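Local atomic coordinates of cytoplasmic protein (Cryptococcus neoformans var. grubii serotype A, PDB entry 7LPO), a protein that probably hydrolyses steryl beta-glucosides, releasing glucose and free sterol. Residues K462-F467 against Q549-D554; D530-A533 against V537-G540; P575-E580 against G587-L592. All coordinates share one frame; numbering follows the deposited sequence. Where two conformers were deposited one is given.

Contact 1 of 3, residues K462-F467 against Q549-D554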
# COMPACT_ATOMS: atom_id res chain seq x y z
N LYS A 462 0.67 -13.12 12.73
CA LYS A 462 1.53 -13.96 11.90
C LYS A 462 1.19 -15.46 12.11
O LYS A 462 2.05 -16.30 12.30
CB LYS A 462 3.01 -13.67 12.20
CG LYS A 462 3.32 -12.18 11.95
CD LYS A 462 4.77 -11.85 12.13
CE LYS A 462 5.09 -10.51 11.47
NZ LYS A 462 6.48 -10.09 11.75
N HIS A 463 -0.11 -15.73 12.04
CA HIS A 463 -0.65 -17.07 12.20
C HIS A 463 -1.93 -17.15 11.37
O HIS A 463 -2.72 -16.20 11.36
CB HIS A 463 -0.93 -17.38 13.68
CG HIS A 463 -1.25 -18.82 13.95
ND1 HIS A 463 -0.32 -19.72 14.41
CD2 HIS A 463 -2.41 -19.51 13.83
CE1 HIS A 463 -0.88 -20.90 14.56
NE2 HIS A 463 -2.15 -20.80 14.21
N TRP A 464 -2.11 -18.26 10.67
CA TRP A 464 -3.38 -18.53 10.01
C TRP A 464 -4.27 -19.18 11.06
O TRP A 464 -4.10 -20.36 11.39
CB TRP A 464 -3.21 -19.44 8.80
CG TRP A 464 -4.52 -19.78 8.17
CD1 TRP A 464 -5.04 -21.02 8.00
CD2 TRP A 464 -5.49 -18.86 7.63
NE1 TRP A 464 -6.26 -20.95 7.37
CE2 TRP A 464 -6.56 -19.64 7.14
CE3 TRP A 464 -5.55 -17.47 7.52
CZ2 TRP A 464 -7.68 -19.07 6.54
CZ3 TRP A 464 -6.66 -16.90 6.92
CH2 TRP A 464 -7.71 -17.70 6.44
N ASN A 465 -5.21 -18.42 11.61
CA ASN A 465 -6.05 -18.89 12.70
C ASN A 465 -7.25 -19.69 12.19
O ASN A 465 -7.73 -19.48 11.08
CB ASN A 465 -6.54 -17.71 13.52
CG ASN A 465 -5.40 -16.93 14.12
OD1 ASN A 465 -5.02 -15.84 13.66
ND2 ASN A 465 -4.82 -17.50 15.16
N TRP A 466 -7.72 -20.60 13.04
CA TRP A 466 -8.94 -21.36 12.76
C TRP A 466 -10.19 -20.52 12.98
O TRP A 466 -11.30 -21.00 12.73
CB TRP A 466 -9.00 -22.63 13.63
CG TRP A 466 -8.78 -22.39 15.10
CD1 TRP A 466 -7.60 -22.46 15.77
CD2 TRP A 466 -9.77 -22.04 16.07
NE1 TRP A 466 -7.79 -22.17 17.10
CE2 TRP A 466 -9.12 -21.91 17.31
CE3 TRP A 466 -11.15 -21.83 16.02
CZ2 TRP A 466 -9.79 -21.56 18.48
CZ3 TRP A 466 -11.82 -21.50 17.18
CH2 TRP A 466 -11.14 -21.36 18.40
N PHE A 467 -10.02 -19.29 13.44
CA PHE A 467 -11.09 -18.31 13.57
C PHE A 467 -10.64 -17.01 12.91
O PHE A 467 -9.46 -16.81 12.63
CB PHE A 467 -11.41 -18.02 15.04
CG PHE A 467 -10.25 -17.44 15.79
CD1 PHE A 467 -9.30 -18.27 16.35
CD2 PHE A 467 -10.10 -16.07 15.92
CE1 PHE A 467 -8.21 -17.75 17.03
CE2 PHE A 467 -9.02 -15.54 16.59
CZ PHE A 467 -8.07 -16.39 17.16
N GLN A 549 0.59 -20.65 5.04
CA GLN A 549 0.67 -19.45 4.21
C GLN A 549 -0.24 -19.58 2.99
O GLN A 549 -0.88 -18.60 2.56
CB GLN A 549 2.11 -19.21 3.80
CG GLN A 549 3.03 -18.81 4.96
CD GLN A 549 3.64 -20.00 5.70
OE1 GLN A 549 3.11 -21.11 5.66
NE2 GLN A 549 4.75 -19.76 6.39
N GLN A 550 -0.32 -20.80 2.44
CA GLN A 550 -1.12 -21.03 1.25
C GLN A 550 -2.61 -20.81 1.51
O GLN A 550 -3.29 -20.13 0.74
CB GLN A 550 -0.87 -22.45 0.75
CG GLN A 550 -1.60 -22.80 -0.52
CD GLN A 550 -1.05 -24.05 -1.18
OE1 GLN A 550 -1.79 -24.96 -1.50
NE2 GLN A 550 0.26 -24.09 -1.38
N LYS A 551 -3.13 -21.38 2.60
CA LYS A 551 -4.53 -21.16 2.94
C LYS A 551 -4.81 -19.68 3.16
O LYS A 551 -5.80 -19.13 2.65
CB LYS A 551 -4.91 -21.96 4.18
CG LYS A 551 -4.89 -23.47 4.00
CD LYS A 551 -5.48 -24.16 5.23
CE LYS A 551 -4.78 -25.47 5.54
NZ LYS A 551 -4.78 -26.40 4.37
N ALA A 552 -3.97 -19.01 3.95
CA ALA A 552 -4.17 -17.58 4.20
C ALA A 552 -4.17 -16.79 2.90
O ALA A 552 -5.07 -15.99 2.64
CB ALA A 552 -3.09 -17.06 5.15
N MET A 553 -3.14 -17.00 2.08
CA MET A 553 -3.05 -16.35 0.77
C MET A 553 -4.29 -16.63 -0.08
O MET A 553 -4.86 -15.72 -0.68
CB MET A 553 -1.79 -16.85 0.05
CG MET A 553 -1.45 -16.12 -1.23
SD MET A 553 -0.64 -14.52 -0.94
CE MET A 553 -1.81 -13.45 -1.56
N ASP A 554 -4.68 -17.91 -0.16
CA ASP A 554 -5.81 -18.29 -1.00
C ASP A 554 -7.12 -17.69 -0.51
O ASP A 554 -7.98 -17.35 -1.33
CB ASP A 554 -5.91 -19.82 -1.04
CG ASP A 554 -6.98 -20.33 -1.98
OD1 ASP A 554 -7.09 -19.82 -3.12
OD2 ASP A 554 -7.73 -21.24 -1.58

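Contact 2 of 3, residues D530-A533 against V537-G540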
# COMPACT_ATOMS: atom_id res chain seq x y z
N ASP A 530 6.75 -18.62 13.98
CA ASP A 530 8.15 -18.48 14.36
C ASP A 530 9.06 -19.02 13.25
O ASP A 530 10.11 -19.59 13.51
CB ASP A 530 8.43 -19.18 15.69
CG ASP A 530 7.60 -18.62 16.83
OD1 ASP A 530 7.41 -17.39 16.88
OD2 ASP A 530 7.14 -19.41 17.68
N LYS A 531 8.63 -18.82 12.00
CA LYS A 531 9.43 -19.15 10.82
C LYS A 531 9.66 -20.66 10.70
O LYS A 531 10.72 -21.11 10.24
CB LYS A 531 10.76 -18.39 10.85
CG LYS A 531 10.60 -16.88 11.00
CD LYS A 531 11.95 -16.17 10.87
CE LYS A 531 11.79 -14.65 10.93
NZ LYS A 531 13.12 -13.97 10.72
N LYS A 532 8.65 -21.44 11.09
CA LYS A 532 8.76 -22.89 10.97
C LYS A 532 8.99 -23.31 9.53
O LYS A 532 9.74 -24.27 9.27
CB LYS A 532 7.49 -23.54 11.52
CG LYS A 532 7.50 -25.06 11.52
CD LYS A 532 6.24 -25.59 12.22
CE LYS A 532 6.20 -27.11 12.24
NZ LYS A 532 7.30 -27.67 13.09
N ALA A 533 8.38 -22.61 8.57
CA ALA A 533 8.59 -22.95 7.16
C ALA A 533 10.02 -22.69 6.71
O ALA A 533 10.45 -23.23 5.68
CB ALA A 533 7.62 -22.16 6.28
N VAL A 537 12.75 -23.59 13.72
CA VAL A 537 12.35 -24.15 15.01
C VAL A 537 12.11 -25.65 14.88
O VAL A 537 12.16 -26.22 13.79
CB VAL A 537 11.09 -23.46 15.56
CG1 VAL A 537 11.30 -21.96 15.65
CG2 VAL A 537 9.88 -23.77 14.68
N ASP A 538 11.85 -26.28 16.03
CA ASP A 538 11.45 -27.69 16.10
C ASP A 538 12.46 -28.60 15.41
O ASP A 538 12.11 -29.60 14.78
CB ASP A 538 10.05 -27.89 15.50
CG ASP A 538 8.98 -27.07 16.22
OD1 ASP A 538 9.18 -26.80 17.43
OD2 ASP A 538 7.97 -26.70 15.60
N GLY A 539 13.74 -28.25 15.55
CA GLY A 539 14.81 -29.02 14.95
C GLY A 539 14.86 -28.98 13.44
O GLY A 539 15.49 -29.85 12.82
N GLY A 540 14.21 -27.99 12.82
CA GLY A 540 14.07 -27.95 11.39
C GLY A 540 12.80 -28.58 10.86
O GLY A 540 12.55 -28.51 9.64
O HOH W 1 11.31 -25.16 11.34

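Contact 3 of 3, residues P575-E580 against G587-L592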
# COMPACT_ATOMS: atom_id res chain seq x y z
N PRO A 575 12.94 -8.59 -4.34
CA PRO A 575 14.09 -9.40 -4.80
C PRO A 575 15.11 -9.77 -3.73
O PRO A 575 15.74 -10.82 -3.85
CB PRO A 575 14.72 -8.51 -5.88
CG PRO A 575 13.53 -7.74 -6.45
CD PRO A 575 12.64 -7.47 -5.25
N ASP A 576 15.30 -8.96 -2.69
CA ASP A 576 16.33 -9.23 -1.70
C ASP A 576 15.77 -9.71 -0.36
O ASP A 576 16.46 -9.67 0.66
CB ASP A 576 17.21 -7.99 -1.49
CG ASP A 576 16.45 -6.82 -0.88
OD1 ASP A 576 15.23 -6.94 -0.63
OD2 ASP A 576 17.08 -5.76 -0.65
N ASN A 577 14.53 -10.21 -0.35
CA ASN A 577 13.98 -10.82 0.85
C ASN A 577 14.83 -11.99 1.31
O ASN A 577 15.34 -12.77 0.50
CB ASN A 577 12.54 -11.27 0.58
CG ASN A 577 11.97 -12.17 1.68
OD1 ASN A 577 12.34 -13.33 1.80
ND2 ASN A 577 11.07 -11.62 2.48
N VAL A 578 15.02 -12.11 2.62
CA VAL A 578 15.74 -13.23 3.21
C VAL A 578 14.95 -13.73 4.42
O VAL A 578 14.17 -12.99 5.02
CB VAL A 578 17.18 -12.87 3.64
CG1 VAL A 578 18.10 -12.79 2.43
CG2 VAL A 578 17.17 -11.56 4.39
N HIS A 579 15.19 -14.99 4.79
CA HIS A 579 14.47 -15.56 5.93
C HIS A 579 14.81 -14.84 7.23
O HIS A 579 13.94 -14.66 8.09
CB HIS A 579 14.81 -17.05 6.07
CG HIS A 579 14.24 -17.90 4.99
ND1 HIS A 579 14.55 -19.24 4.86
CD2 HIS A 579 13.39 -17.61 3.98
CE1 HIS A 579 13.92 -19.73 3.81
NE2 HIS A 579 13.21 -18.76 3.26
N GLU A 580 16.07 -14.47 7.42
CA GLU A 580 16.48 -13.90 8.69
C GLU A 580 15.81 -12.55 8.94
O GLU A 580 15.31 -12.29 10.04
CB GLU A 580 18.00 -13.76 8.73
CG GLU A 580 18.53 -13.24 10.05
CD GLU A 580 20.04 -13.17 10.08
OE1 GLU A 580 20.68 -13.45 9.04
OE2 GLU A 580 20.58 -12.82 11.14
N GLY A 587 10.54 -6.08 10.38
CA GLY A 587 10.12 -7.43 10.69
C GLY A 587 9.06 -7.98 9.77
O GLY A 587 8.62 -9.11 9.99
N GLU A 588 8.64 -7.23 8.76
CA GLU A 588 7.65 -7.73 7.81
C GLU A 588 8.29 -8.69 6.81
O GLU A 588 9.46 -8.54 6.43
CB GLU A 588 7.00 -6.58 7.06
CG GLU A 588 6.09 -5.75 7.94
CD GLU A 588 5.12 -4.91 7.15
OE1 GLU A 588 5.23 -4.86 5.91
OE2 GLU A 588 4.25 -4.28 7.78
N ASP A 589 7.51 -9.67 6.38
CA ASP A 589 8.00 -10.66 5.43
C ASP A 589 6.80 -11.08 4.57
O ASP A 589 6.16 -12.11 4.79
CB ASP A 589 8.64 -11.86 6.13
CG ASP A 589 9.28 -12.85 5.16
OD1 ASP A 589 9.01 -12.76 3.94
OD2 ASP A 589 10.04 -13.71 5.63
N LEU A 590 6.50 -10.25 3.56
CA LEU A 590 5.33 -10.46 2.73
C LEU A 590 5.70 -10.72 1.28
O LEU A 590 4.80 -10.75 0.43
CB LEU A 590 4.40 -9.24 2.82
CG LEU A 590 3.49 -9.20 4.05
CD1 LEU A 590 4.18 -8.48 5.19
CD2 LEU A 590 2.15 -8.52 3.73
N SER A 591 6.98 -10.91 0.97
CA SER A 591 7.39 -11.18 -0.40
C SER A 591 6.92 -12.55 -0.87
O SER A 591 7.02 -13.55 -0.14
CB SER A 591 8.90 -11.09 -0.53
OG SER A 591 9.30 -11.30 -1.88
N LEU A 592 6.42 -12.59 -2.10
CA LEU A 592 6.04 -13.84 -2.74
C LEU A 592 7.24 -14.74 -3.02
O LEU A 592 7.05 -15.94 -3.26
CB LEU A 592 5.33 -13.56 -4.06
CG LEU A 592 4.11 -12.65 -4.02
CD1 LEU A 592 3.52 -12.53 -5.41
CD2 LEU A 592 3.09 -13.19 -3.04
O HOH W 2 11.58 -14.80 3.76
O HOH W 3 11.43 -13.42 7.82

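Contact 1 of 3, residues K462-F467 against Q549-D554
Trp464 lays one face of its indole on the helix backbone at Ala552 and on the first side-chain carbons of Ala552 and Lys551, and the contact is almost wholly CH-pi in kind. Ala552 CA stands over the six-membered ring, 3.8 Å from its centroid and 19° off the normal. One residue earlier, Lys551 CB covers the five-membered ring of Trp464 at 4.0 Å from the centroid. Alanine suits this place because its side chain is small enough to let a flat ring come down to the helix backbone.

The helix is 547-559, which joins the parallel neighbouring strands 518-522 and 567-570, as expected of an outer helix in the TIM barrel of this family; Trp464 reaches it from the loop after helix 456-461.

Apolar packing adds to the CH-pi contacts where Ala552 CB meets Trp464 CE3 at 3.4 Å. The indole is carried out to the helix by a first torsion that sets CG opposite the backbone N (chi1 177°).

Polar bonding of the indole goes to another partner: Trp464 NE1 lies 3.6 Å from Lys551 CB but donates its hydrogen bond to Glu490 OE2. The Lys551 chain bends at its last two torsions and carries NZ off the indole.

Contact 2 of 3, residues D530-A533 against V537-G540
Lys532 and Asp538 join the end of helix 528-531, with its 3-10 continuation, to the loop that runs on to helix 547-559, all within the connection between the parallel strands 518-522 and 567-570 of the TIM barrel. Residues 537-540 form a beta turn of type I', closed by Gly540 N giving a hydrogen bond to Val537 O at 2.9 Å. Both of its central residues, Asp538 and Gly539, have positive phi. That is easy for glycine and tolerated by aspartate, so both residue types fit these positions; Gly540 also adopts backbone angles at which a side chain would strike the preceding carbonyl.

Across the contact, Lys532 NZ forms a salt bridge with Asp538 OD2 at 2.8 Å, where OD2 offers its anti lone pair, the one directed away from OD1. The lysine is extended through its first three torsions and bends only at the last (chi4 66°), so the ammonium group swings onto the carboxylate, the two side chains crossing nearly at right angles. Lys532 NZ has a second acceptor in Arg541 O, while Arg541 NH1 binds Asp538 O.

Val537 packs its two branches against residues 530-533. CG2, held between the backbone N and the carbonyl carbon, touches Lys532 CB at 4.0 Å. CG1 turns to Asp530 and lies 3.4 Å from Asp530 O. A beta-branched residue suits this spot because it can touch two neighbours at once. A water bridges the backbones, accepting from Val537 N at 3.2 Å and probably donating to Lys532 O at 2.7 Å.

Contact 3 of 3, residues P575-E580 against G587-L592
Asn577 points its side chain at Ser591 and Asp589. Its CB rests against Ser591 CB at 3.8 Å, a plain van der Waals touch that the small serine permits; Ser591 OG is occupied with Trp593 O and Val574 N. With CG set opposite the backbone N (chi1 168°), the amide is carried onward to the carboxylate of Asp589. At one tip, Asn577 ND2 donates to Asp589 OD1 at 2.8 Å. The bond is bent, 143° at the hydrogen, and the nitrogen reaches the oxygen from above the carboxylate plane, 64° out of it. ND2 also bonds to Asp583 OD1, so asparagine can use its amide nitrogen to join two acidic residues.

Both segments belong to the long loop after strand 567-570, a strand that pairs with 35-43 and 518-522 in the TIM barrel. In this fold the loops after the C-terminal ends of the strands build the substrate pocket, consistent with Glu588 OE1, beside Asp589, making a hydrogen bond to a hydroxyl of a bound tris molecule, itself probably from the crystallisation medium.

At the other tip, Asn577 OD1 accepts from a water at 2.6 Å, and the same water donates to Asp589 OD2 at 2.7 Å; amide and carboxylate are thus joined twice, directly and through water. A second water donates to Asp589 OD2 at 2.6 Å and to His579 O at 2.8 Å, tying in the backbone further along residues 575-580. Tyr534 OH also bonds to Asp589 OD2, while Arg660 NH2 makes a salt bridge with Asp589 OD1.

The three contacts form a triangle, with centres about 16 to 17 Å apart. Along the chain, contact 1 spans residues 462 to 554 and so encloses contact 2, whereas contact 3 follows after strand 567-570. Contact 2 and the helical half of contact 1 lie in the connection between strands 518-522 and 567-570: contact 2 joins the end of helix 528-531 to the loop before helix 547-559, and Gln549 on that helix packs on Ala533. Contact 3 is tied to both by lysines, Lys462 NZ to Gly587 O at 2.9 Å and Lys531 NZ to His579 O at 2.8 Å, both probable hydrogen bonds. Surface loop, outer helix and pocket-side loop of the barrel are thereby linked as neighbours.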